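Local coordinates for attaching and effacing protein, pathogenesis factor (Escherichia coli, PDB 4E9L), which is an adhesin of the intimin/invasin family, probably mediating bacterial attachment to host tissue, and is seen here as a piece built of immunoglobulin-like domains, at residues L316-K321 / G360-T365; P327-K332 / W354-N359; Q374-P379 / A388-L393. One frame throughout, in Å; residues are numbered along the deposited sequence. Where two conformers were deposited one is given.

All three contacts lie in the last immunoglobulin-like domain of the modelled chain. From the N terminus, strand 313-319 comes first and pairs with strand 361-367; interaction 1 so closes a long loop. Interaction 2 is nested inside it: the loop at 327-332 meets strand 350-358, next to 361-367 in the same sheet. The two touch where Tyr-362 OH bonds to Val-328 O. Interaction 3 follows in series and pairs strand 373-381 with strand 391-395 in the second sheet. It meets interaction 1 across the interior, with Leu-316 on Leu-391 and Phe-318 on Pro-379. Interactions 2 and 3 do not touch.

Interaction 1: L316-K321 / G360-T365; sequences LTFTMK and GVYVST
Phe-318 and Tyr-362 form the middle of an antiparallel strand pair. Phe-318 N gives a hydrogen bond to Tyr-362 O and Tyr-362 N returns one to Phe-318 O, both 2.7 Å. Leu-316 and Ser-364 make the next hydrogen-bonded pair. A further hydrogen bond runs from Met-320 N to Gly-360 O (2.9 Å). Gly-360 has a positive phi of 73°, which suits glycine.

The face bearing Leu-316, Phe-318, Tyr-362 and Ser-364 is buried and closely packed. Trp-354, Pro-333 and Leu-301 pack on Phe-318. Phe-318 CD2 lies 4.0 Å from Tyr-362 CD1, and the two side chains cross at a slant. Tyr-362 CG lies anti to the carbonyl carbon (chi1 -53°), and the ring reaches back beside Met-320. There the bent end of the methionine, turned at chi3 (61°), brings Met-320 CE to 3.5 Å from Tyr-362 CE1. The same methyl is near the tyrosine hydroxyl, whose polar partners are Val-328 O and Leu-331 N. These bonds hold the far end of the ring. Ser-364 OG is satisfied by Gly-352 O.

The other face is partly exposed to solvent. Thr-317, Thr-319, Val-361 and Val-363 lie on it. The methyls Thr-317 CG2 and Val-361 CG1 meet at 3.6 Å. Thr-319 OG1 is 3.9 Å from Val-361 CG2, and the two side chains run alongside each other. Between the segments this face has methyl contacts and threonine hydroxyls lying against valine methyls.

Strands 300-303 and 350-358 flank the pair, giving a four-stranded antiparallel sheet. One face is buried and largely apolar, with its polar ends bonded. The other is outward and mixed, as is typical of the immunoglobulin-like beta-sandwich of invasin-type adhesins.

Interaction 2: P327-K332 / W354-N359; sequences PVTGLK and WTEKGN
A carboxylate gripping a loop ties an edge of the immunoglobulin-like beta-sandwich together here, beside a classic beta bulge. Lys-357 and Gly-358 form the bulge, both facing Val-361. Just before them, Glu-356 reaches out to the loop 327-332. Its CG is anti to the backbone N (chi1 -167°) and the chain beyond stays extended, which carries the carboxylate across to Thr-329 and Gly-330.

Each oxygen takes one hydrogen bond from the loop, on its syn side. Thr-329 OG1 donates to OE2 of Glu-356 at 2.6 Å, and Gly-330 N donates to Glu-356 OE1 at 2.8 Å. Both donors sit about 20° out of the carboxylate plane. OE2 also accepts from Gly-360 N, so three donors fix the group's rotation. They would probably favour its charged form.

Nearby, Asn-359 OD1 rests against Pro-327 CG and Thr-329 CB, each at 3.6 Å. At the other end, the indole NE1 of Trp-354 bonds to Asp-334 O, while its backbone carbonyl faces Lys-332. The lysine chain folds at chi2, chi3 and chi4 and curls back so that Lys-332 NZ meets Trp-354 O end-on, a hydrogen bond of 3.1 Å.

Interaction 3: Q374-P379 / A388-L393; sequences QLSVMP and AQPLVL
This is an antiparallel strand pairing in the second sheet of the immunoglobulin-like sandwich, where strand 373-381 takes strand 391-395 as a neighbour. Leu-375 and Leu-393 form one hydrogen-bonded pair: Leu-375 N to Leu-393 O and Leu-393 N to Leu-375 O, both 2.8 Å. Val-377 and Leu-391 form the other. Val-377 N reaches Leu-391 O at 2.8 Å, while the return bond from Leu-391 N to Val-377 O is more bent, 149° at the hydrogen.

These four side chains share the face turned to the opposite sheet. Leu-391 and Leu-393 press on strand 300-303. Between the two strands themselves their touches are wide, with Val-377 CB and Leu-391 CB 4.2 Å apart.

The other face is more mixed. Gln-374 CG meets Val-392 CG1 at 3.6 Å. Met-378 folds back at chi2 (54°) and chi3, which lays Met-378 CE near the proline ring, 3.8 Å from Pro-390 CD. Val-377 O also lies 3.4 Å from Pro-390 CB.

The chemistry implies two kinds of hold. Four backbone bonds join the strands from Leu-375/Leu-393 to Val-377/Leu-391. Beyond them Pro-390 is met by apolar side-chain packing with Met-378.

Interaction 1: L316-K321 / G360-T365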
loop_
_atom_site.group_PDB
_atom_site.type_symbol
_atom_site.label_atom_id
_atom_site.label_comp_id
_atom_site.label_asym_id
_atom_site.label_seq_id
_atom_site.Cartn_x
_atom_site.Cartn_y
_atom_site.Cartn_z
ATOM N N LEU A 316 -23.248 -33.393 16.871
ATOM C CA LEU A 316 -22.131 -32.639 17.441
ATOM C C LEU A 316 -22.417 -31.173 17.181
ATOM O O LEU A 316 -22.840 -30.832 16.071
ATOM C CB LEU A 316 -20.781 -33.021 16.748
ATOM C CG LEU A 316 -20.337 -34.476 16.883
ATOM C CD1 LEU A 316 -18.958 -34.682 16.233
ATOM C CD2 LEU A 316 -20.366 -34.945 18.353
ATOM N N THR A 317 -22.195 -30.310 18.188
ATOM C CA THR A 317 -22.351 -28.854 18.049
ATOM C C THR A 317 -21.021 -28.214 18.387
ATOM O O THR A 317 -20.554 -28.299 19.527
ATOM C CB THR A 317 -23.530 -28.284 18.871
ATOM O OG1 THR A 317 -24.736 -28.916 18.458
ATOM C CG2 THR A 317 -23.700 -26.762 18.663
ATOM N N PHE A 318 -20.395 -27.609 17.370
ATOM C CA PHE A 318 -19.092 -26.987 17.484
ATOM C C PHE A 318 -19.223 -25.470 17.384
ATOM O O PHE A 318 -19.705 -24.971 16.371
ATOM C CB PHE A 318 -18.121 -27.579 16.445
ATOM C CG PHE A 318 -16.777 -26.896 16.380
ATOM C CD1 PHE A 318 -15.945 -26.844 17.498
ATOM C CD2 PHE A 318 -16.363 -26.255 15.218
ATOM C CE1 PHE A 318 -14.715 -26.184 17.447
ATOM C CE2 PHE A 318 -15.132 -25.578 15.172
ATOM C CZ PHE A 318 -14.325 -25.539 16.294
ATOM N N THR A 319 -18.853 -24.745 18.480
ATOM C CA THR A 319 -18.941 -23.276 18.546
ATOM C C THR A 319 -17.533 -22.759 18.439
ATOM O O THR A 319 -16.692 -23.082 19.271
ATOM C CB THR A 319 -19.640 -22.817 19.835
ATOM O OG1 THR A 319 -20.974 -23.305 19.801
ATOM C CG2 THR A 319 -19.656 -21.281 19.990
ATOM N N MET A 320 -17.272 -21.988 17.405
ATOM C CA MET A 320 -15.931 -21.510 17.166
ATOM C C MET A 320 -15.798 -20.002 17.390
ATOM O O MET A 320 -16.542 -19.209 16.808
ATOM C CB MET A 320 -15.502 -21.941 15.759
ATOM C CG MET A 320 -14.184 -21.403 15.331
ATOM S SD MET A 320 -13.397 -22.372 14.034
ATOM C CE MET A 320 -14.562 -22.272 12.726
ATOM N N LYS A 321 -14.854 -19.622 18.253
ATOM C CA LYS A 321 -14.574 -18.213 18.517
ATOM C C LYS A 321 -13.074 -17.884 18.354
ATOM O O LYS A 321 -12.230 -18.780 18.469
ATOM C CB LYS A 321 -15.033 -17.844 19.925
ATOM C CG LYS A 321 -16.547 -17.756 20.079
ATOM C CD LYS A 321 -16.924 -17.276 21.478
ATOM C CE LYS A 321 -18.406 -17.415 21.759
ATOM N NZ LYS A 321 -18.755 -18.799 22.137
ATOM N N GLY A 360 -21.008 -18.804 13.700
ATOM C CA GLY A 360 -19.875 -19.546 14.266
ATOM C C GLY A 360 -20.268 -20.874 14.906
ATOM O O GLY A 360 -19.507 -21.422 15.705
ATOM N N VAL A 361 -21.452 -21.411 14.571
ATOM C CA VAL A 361 -21.935 -22.675 15.158
ATOM C C VAL A 361 -22.050 -23.714 14.060
ATOM O O VAL A 361 -22.825 -23.523 13.124
ATOM C CB VAL A 361 -23.264 -22.514 15.935
ATOM C CG1 VAL A 361 -23.772 -23.884 16.447
ATOM C CG2 VAL A 361 -23.107 -21.512 17.087
ATOM N N TYR A 362 -21.261 -24.797 14.165
ATOM C CA TYR A 362 -21.215 -25.848 13.146
ATOM C C TYR A 362 -21.771 -27.147 13.707
ATOM O O TYR A 362 -21.434 -27.545 14.831
ATOM C CB TYR A 362 -19.788 -26.012 12.576
ATOM C CG TYR A 362 -19.183 -24.701 12.072
ATOM C CD1 TYR A 362 -18.610 -23.783 12.956
ATOM C CD2 TYR A 362 -19.150 -24.403 10.712
ATOM C CE1 TYR A 362 -18.071 -22.571 12.497
ATOM C CE2 TYR A 362 -18.608 -23.204 10.242
ATOM C CZ TYR A 362 -18.067 -22.290 11.140
ATOM O OH TYR A 362 -17.525 -21.111 10.660
ATOM N N VAL A 363 -22.647 -27.799 12.928
ATOM C CA VAL A 363 -23.299 -29.040 13.368
ATOM C C VAL A 363 -22.891 -30.192 12.438
ATOM O O VAL A 363 -22.803 -30.001 11.221
ATOM C CB VAL A 363 -24.856 -28.833 13.467
ATOM C CG1 VAL A 363 -25.588 -30.133 13.783
ATOM C CG2 VAL A 363 -25.207 -27.758 14.503
ATOM N N SER A 364 -22.605 -31.365 13.019
ATOM C CA SER A 364 -22.270 -32.590 12.277
ATOM C C SER A 364 -22.907 -33.796 12.964
ATOM O O SER A 364 -23.077 -33.807 14.182
ATOM C CB SER A 364 -20.757 -32.798 12.218
ATOM O OG SER A 364 -20.411 -34.001 11.545
ATOM N N THR A 365 -23.217 -34.825 12.188
ATOM C CA THR A 365 -23.771 -36.060 12.724
ATOM C C THR A 365 -22.612 -37.015 12.902
ATOM O O THR A 365 -21.891 -37.306 11.940
ATOM C CB THR A 365 -24.813 -36.662 11.761
ATOM O OG1 THR A 365 -25.937 -35.765 11.664
ATOM C CG2 THR A 365 -25.291 -38.037 12.211
#

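Interaction 2: P327-K332 / W354-N359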
loop_
_atom_site.group_PDB
_atom_site.type_symbol
_atom_site.label_atom_id
_atom_site.label_comp_id
_atom_site.label_asym_id
_atom_site.label_seq_id
_atom_site.Cartn_x
_atom_site.Cartn_y
_atom_site.Cartn_z
ATOM N N PRO A 327 -17.428 -14.681 16.968
ATOM C CA PRO A 327 -17.755 -15.966 16.314
ATOM C C PRO A 327 -16.992 -16.128 14.992
ATOM O O PRO A 327 -16.884 -15.179 14.212
ATOM C CB PRO A 327 -19.273 -15.899 16.108
ATOM C CG PRO A 327 -19.631 -14.462 16.173
ATOM C CD PRO A 327 -18.584 -13.754 17.002
ATOM N N VAL A 328 -16.390 -17.307 14.780
ATOM C CA VAL A 328 -15.641 -17.581 13.561
ATOM C C VAL A 328 -16.606 -18.181 12.521
ATOM O O VAL A 328 -16.981 -19.353 12.604
ATOM C CB VAL A 328 -14.341 -18.395 13.772
ATOM C CG1 VAL A 328 -13.644 -18.673 12.428
ATOM C CG2 VAL A 328 -13.401 -17.680 14.736
ATOM N N THR A 329 -17.039 -17.342 11.579
ATOM C CA THR A 329 -18.033 -17.706 10.563
ATOM C C THR A 329 -17.407 -18.012 9.185
ATOM O O THR A 329 -16.329 -17.515 8.883
ATOM C CB THR A 329 -19.138 -16.611 10.538
ATOM O OG1 THR A 329 -20.294 -17.080 9.864
ATOM C CG2 THR A 329 -18.671 -15.285 9.937
ATOM N N GLY A 330 -18.108 -18.817 8.382
ATOM C CA GLY A 330 -17.720 -19.182 7.021
ATOM C C GLY A 330 -16.476 -20.035 6.907
ATOM O O GLY A 330 -15.835 -20.062 5.850
ATOM N N LEU A 331 -16.145 -20.772 7.974
ATOM C CA LEU A 331 -14.946 -21.588 8.009
ATOM C C LEU A 331 -15.272 -23.017 8.412
ATOM O O LEU A 331 -15.424 -23.336 9.611
ATOM C CB LEU A 331 -13.894 -20.932 8.926
ATOM C CG LEU A 331 -12.598 -21.679 9.185
ATOM C CD1 LEU A 331 -11.779 -21.860 7.902
ATOM C CD2 LEU A 331 -11.786 -20.983 10.269
ATOM N N LYS A 332 -15.400 -23.868 7.391
ATOM C CA LYS A 332 -15.698 -25.283 7.569
ATOM C C LYS A 332 -14.595 -26.127 8.249
ATOM O O LYS A 332 -13.484 -26.294 7.720
ATOM C CB LYS A 332 -16.203 -25.931 6.266
ATOM C CG LYS A 332 -17.492 -26.739 6.462
ATOM C CD LYS A 332 -18.731 -25.873 6.757
ATOM C CE LYS A 332 -19.453 -25.405 5.510
ATOM N NZ LYS A 332 -20.062 -26.533 4.750
ATOM N N TRP A 354 -20.006 -30.847 7.990
ATOM C CA TRP A 354 -20.359 -29.790 8.925
ATOM C C TRP A 354 -21.272 -28.781 8.212
ATOM O O TRP A 354 -20.999 -28.394 7.069
ATOM C CB TRP A 354 -19.089 -29.067 9.434
ATOM C CG TRP A 354 -18.212 -29.905 10.321
ATOM C CD1 TRP A 354 -17.106 -30.618 9.949
ATOM C CD2 TRP A 354 -18.363 -30.105 11.740
ATOM N NE1 TRP A 354 -16.564 -31.255 11.044
ATOM C CE2 TRP A 354 -17.309 -30.946 12.159
ATOM C CE3 TRP A 354 -19.299 -29.657 12.696
ATOM C CZ2 TRP A 354 -17.167 -31.361 13.488
ATOM C CZ3 TRP A 354 -19.153 -30.055 14.012
ATOM C CH2 TRP A 354 -18.087 -30.884 14.405
ATOM N N THR A 355 -22.357 -28.365 8.878
ATOM C CA THR A 355 -23.225 -27.315 8.357
ATOM C C THR A 355 -23.198 -26.151 9.350
ATOM O O THR A 355 -23.438 -26.366 10.539
ATOM C CB THR A 355 -24.656 -27.825 8.108
ATOM O OG1 THR A 355 -24.591 -28.941 7.233
ATOM C CG2 THR A 355 -25.566 -26.744 7.502
ATOM N N GLU A 356 -22.944 -24.923 8.869
ATOM C CA GLU A 356 -22.963 -23.776 9.787
ATOM C C GLU A 356 -24.421 -23.339 9.917
ATOM O O GLU A 356 -25.010 -22.851 8.949
ATOM C CB GLU A 356 -22.038 -22.640 9.294
ATOM C CG GLU A 356 -21.790 -21.598 10.371
ATOM C CD GLU A 356 -21.009 -20.358 9.986
ATOM O OE1 GLU A 356 -20.447 -20.302 8.865
ATOM O OE2 GLU A 356 -20.934 -19.448 10.840
ATOM N N LYS A 357 -25.020 -23.606 11.086
ATOM C CA LYS A 357 -26.444 -23.371 11.371
ATOM C C LYS A 357 -26.707 -22.119 12.227
ATOM O O LYS A 357 -27.846 -21.635 12.319
ATOM C CB LYS A 357 -27.063 -24.626 12.015
ATOM C CG LYS A 357 -27.053 -25.853 11.105
ATOM C CD LYS A 357 -28.300 -26.704 11.316
ATOM C CE LYS A 357 -28.182 -28.132 10.820
ATOM N NZ LYS A 357 -28.231 -28.215 9.335
ATOM N N GLY A 358 -25.656 -21.642 12.871
ATOM C CA GLY A 358 -25.676 -20.408 13.647
ATOM C C GLY A 358 -24.387 -19.657 13.382
ATOM O O GLY A 358 -23.456 -20.220 12.803
ATOM N N ASN A 359 -24.312 -18.401 13.812
ATOM C CA ASN A 359 -23.118 -17.568 13.643
ATOM C C ASN A 359 -21.925 -18.184 14.434
ATOM O O ASN A 359 -21.909 -18.168 15.673
ATOM C CB ASN A 359 -23.428 -16.155 14.133
ATOM C CG ASN A 359 -22.440 -15.120 13.654
ATOM O OD1 ASN A 359 -21.365 -15.430 13.144
ATOM N ND2 ASN A 359 -22.783 -13.874 13.829
#

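Interaction 3: Q374-P379 / A388-L393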
loop_
_atom_site.group_PDB
_atom_site.type_symbol
_atom_site.label_atom_id
_atom_site.label_comp_id
_atom_site.label_asym_id
_atom_site.label_seq_id
_atom_site.Cartn_x
_atom_site.Cartn_y
_atom_site.Cartn_z
ATOM N N GLN A 374 -14.627 -45.706 26.071
ATOM C CA GLN A 374 -14.376 -44.286 25.990
ATOM C C GLN A 374 -13.950 -43.841 24.591
ATOM O O GLN A 374 -13.186 -44.541 23.920
ATOM C CB GLN A 374 -13.390 -43.866 27.104
ATOM C CG GLN A 374 -13.308 -42.374 27.319
ATOM C CD GLN A 374 -12.418 -42.015 28.483
ATOM O OE1 GLN A 374 -12.843 -42.002 29.636
ATOM N NE2 GLN A 374 -11.174 -41.671 28.196
ATOM N N LEU A 375 -14.541 -42.713 24.112
ATOM C CA LEU A 375 -14.198 -42.121 22.835
ATOM C C LEU A 375 -13.817 -40.659 23.045
ATOM O O LEU A 375 -14.641 -39.884 23.538
ATOM C CB LEU A 375 -15.361 -42.199 21.810
ATOM C CG LEU A 375 -15.092 -41.577 20.416
ATOM C CD1 LEU A 375 -14.039 -42.392 19.626
ATOM C CD2 LEU A 375 -16.366 -41.551 19.565
ATOM N N SER A 376 -12.588 -40.291 22.630
ATOM C CA SER A 376 -12.097 -38.923 22.695
ATOM C C SER A 376 -12.265 -38.326 21.287
ATOM O O SER A 376 -11.795 -38.916 20.307
ATOM C CB SER A 376 -10.646 -38.906 23.174
ATOM O OG SER A 376 -9.930 -37.759 22.754
ATOM N N VAL A 377 -12.997 -37.207 21.182
ATOM C CA VAL A 377 -13.275 -36.566 19.900
ATOM C C VAL A 377 -12.583 -35.191 19.836
ATOM O O VAL A 377 -12.945 -34.281 20.593
ATOM C CB VAL A 377 -14.815 -36.474 19.636
ATOM C CG1 VAL A 377 -15.113 -35.819 18.298
ATOM C CG2 VAL A 377 -15.484 -37.839 19.703
ATOM N N MET A 378 -11.612 -35.045 18.926
ATOM C CA MET A 378 -10.888 -33.789 18.794
ATOM C C MET A 378 -11.237 -33.100 17.484
ATOM O O MET A 378 -10.833 -33.569 16.409
ATOM C CB MET A 378 -9.362 -33.969 18.984
ATOM C CG MET A 378 -8.542 -32.669 18.793
ATOM S SD MET A 378 -9.044 -31.229 19.809
ATOM C CE MET A 378 -8.486 -31.780 21.465
ATOM N N PRO A 379 -12.029 -32.002 17.549
ATOM C CA PRO A 379 -12.354 -31.269 16.321
ATOM C C PRO A 379 -11.080 -30.631 15.753
ATOM O O PRO A 379 -10.131 -30.309 16.499
ATOM C CB PRO A 379 -13.353 -30.211 16.784
ATOM C CG PRO A 379 -13.011 -29.970 18.202
ATOM C CD PRO A 379 -12.580 -31.314 18.737
ATOM N N ALA A 388 -9.722 -26.872 23.571
ATOM C CA ALA A 388 -8.636 -27.079 24.548
ATOM C C ALA A 388 -8.513 -28.573 24.945
ATOM O O ALA A 388 -7.402 -29.120 25.005
ATOM C CB ALA A 388 -8.878 -26.228 25.792
ATOM N N GLN A 389 -9.654 -29.207 25.219
ATOM C CA GLN A 389 -9.719 -30.613 25.641
ATOM C C GLN A 389 -10.745 -31.349 24.787
ATOM O O GLN A 389 -11.794 -30.781 24.485
ATOM C CB GLN A 389 -10.072 -30.724 27.147
ATOM C CG GLN A 389 -8.931 -30.271 28.095
ATOM C CD GLN A 389 -7.634 -31.030 27.881
ATOM O OE1 GLN A 389 -6.534 -30.464 27.886
ATOM N NE2 GLN A 389 -7.732 -32.323 27.662
ATOM N N PRO A 390 -10.518 -32.634 24.442
ATOM C CA PRO A 390 -11.470 -33.309 23.552
ATOM C C PRO A 390 -12.813 -33.577 24.192
ATOM O O PRO A 390 -12.926 -33.613 25.418
ATOM C CB PRO A 390 -10.755 -34.622 23.196
ATOM C CG PRO A 390 -9.833 -34.864 24.363
ATOM C CD PRO A 390 -9.338 -33.487 24.705
ATOM N N LEU A 391 -13.831 -33.747 23.354
ATOM C CA LEU A 391 -15.130 -34.134 23.835
ATOM C C LEU A 391 -14.943 -35.619 24.206
ATOM O O LEU A 391 -14.336 -36.380 23.444
ATOM C CB LEU A 391 -16.174 -33.958 22.718
ATOM C CG LEU A 391 -17.509 -34.698 22.877
ATOM C CD1 LEU A 391 -18.285 -34.223 24.081
ATOM C CD2 LEU A 391 -18.341 -34.552 21.637
ATOM N N VAL A 392 -15.397 -36.003 25.387
ATOM C CA VAL A 392 -15.244 -37.389 25.844
ATOM C C VAL A 392 -16.616 -38.045 25.905
ATOM O O VAL A 392 -17.506 -37.562 26.595
ATOM C CB VAL A 392 -14.486 -37.483 27.191
ATOM C CG1 VAL A 392 -14.436 -38.932 27.704
ATOM C CG2 VAL A 392 -13.075 -36.876 27.083
ATOM N N LEU A 393 -16.788 -39.127 25.168
ATOM C CA LEU A 393 -18.028 -39.889 25.182
ATOM C C LEU A 393 -17.766 -41.291 25.756
ATOM O O LEU A 393 -16.645 -41.800 25.665
ATOM C CB LEU A 393 -18.634 -40.008 23.758
ATOM C CG LEU A 393 -18.889 -38.709 22.972
ATOM C CD1 LEU A 393 -19.358 -39.012 21.537
ATOM C CD2 LEU A 393 -19.902 -37.803 23.675
#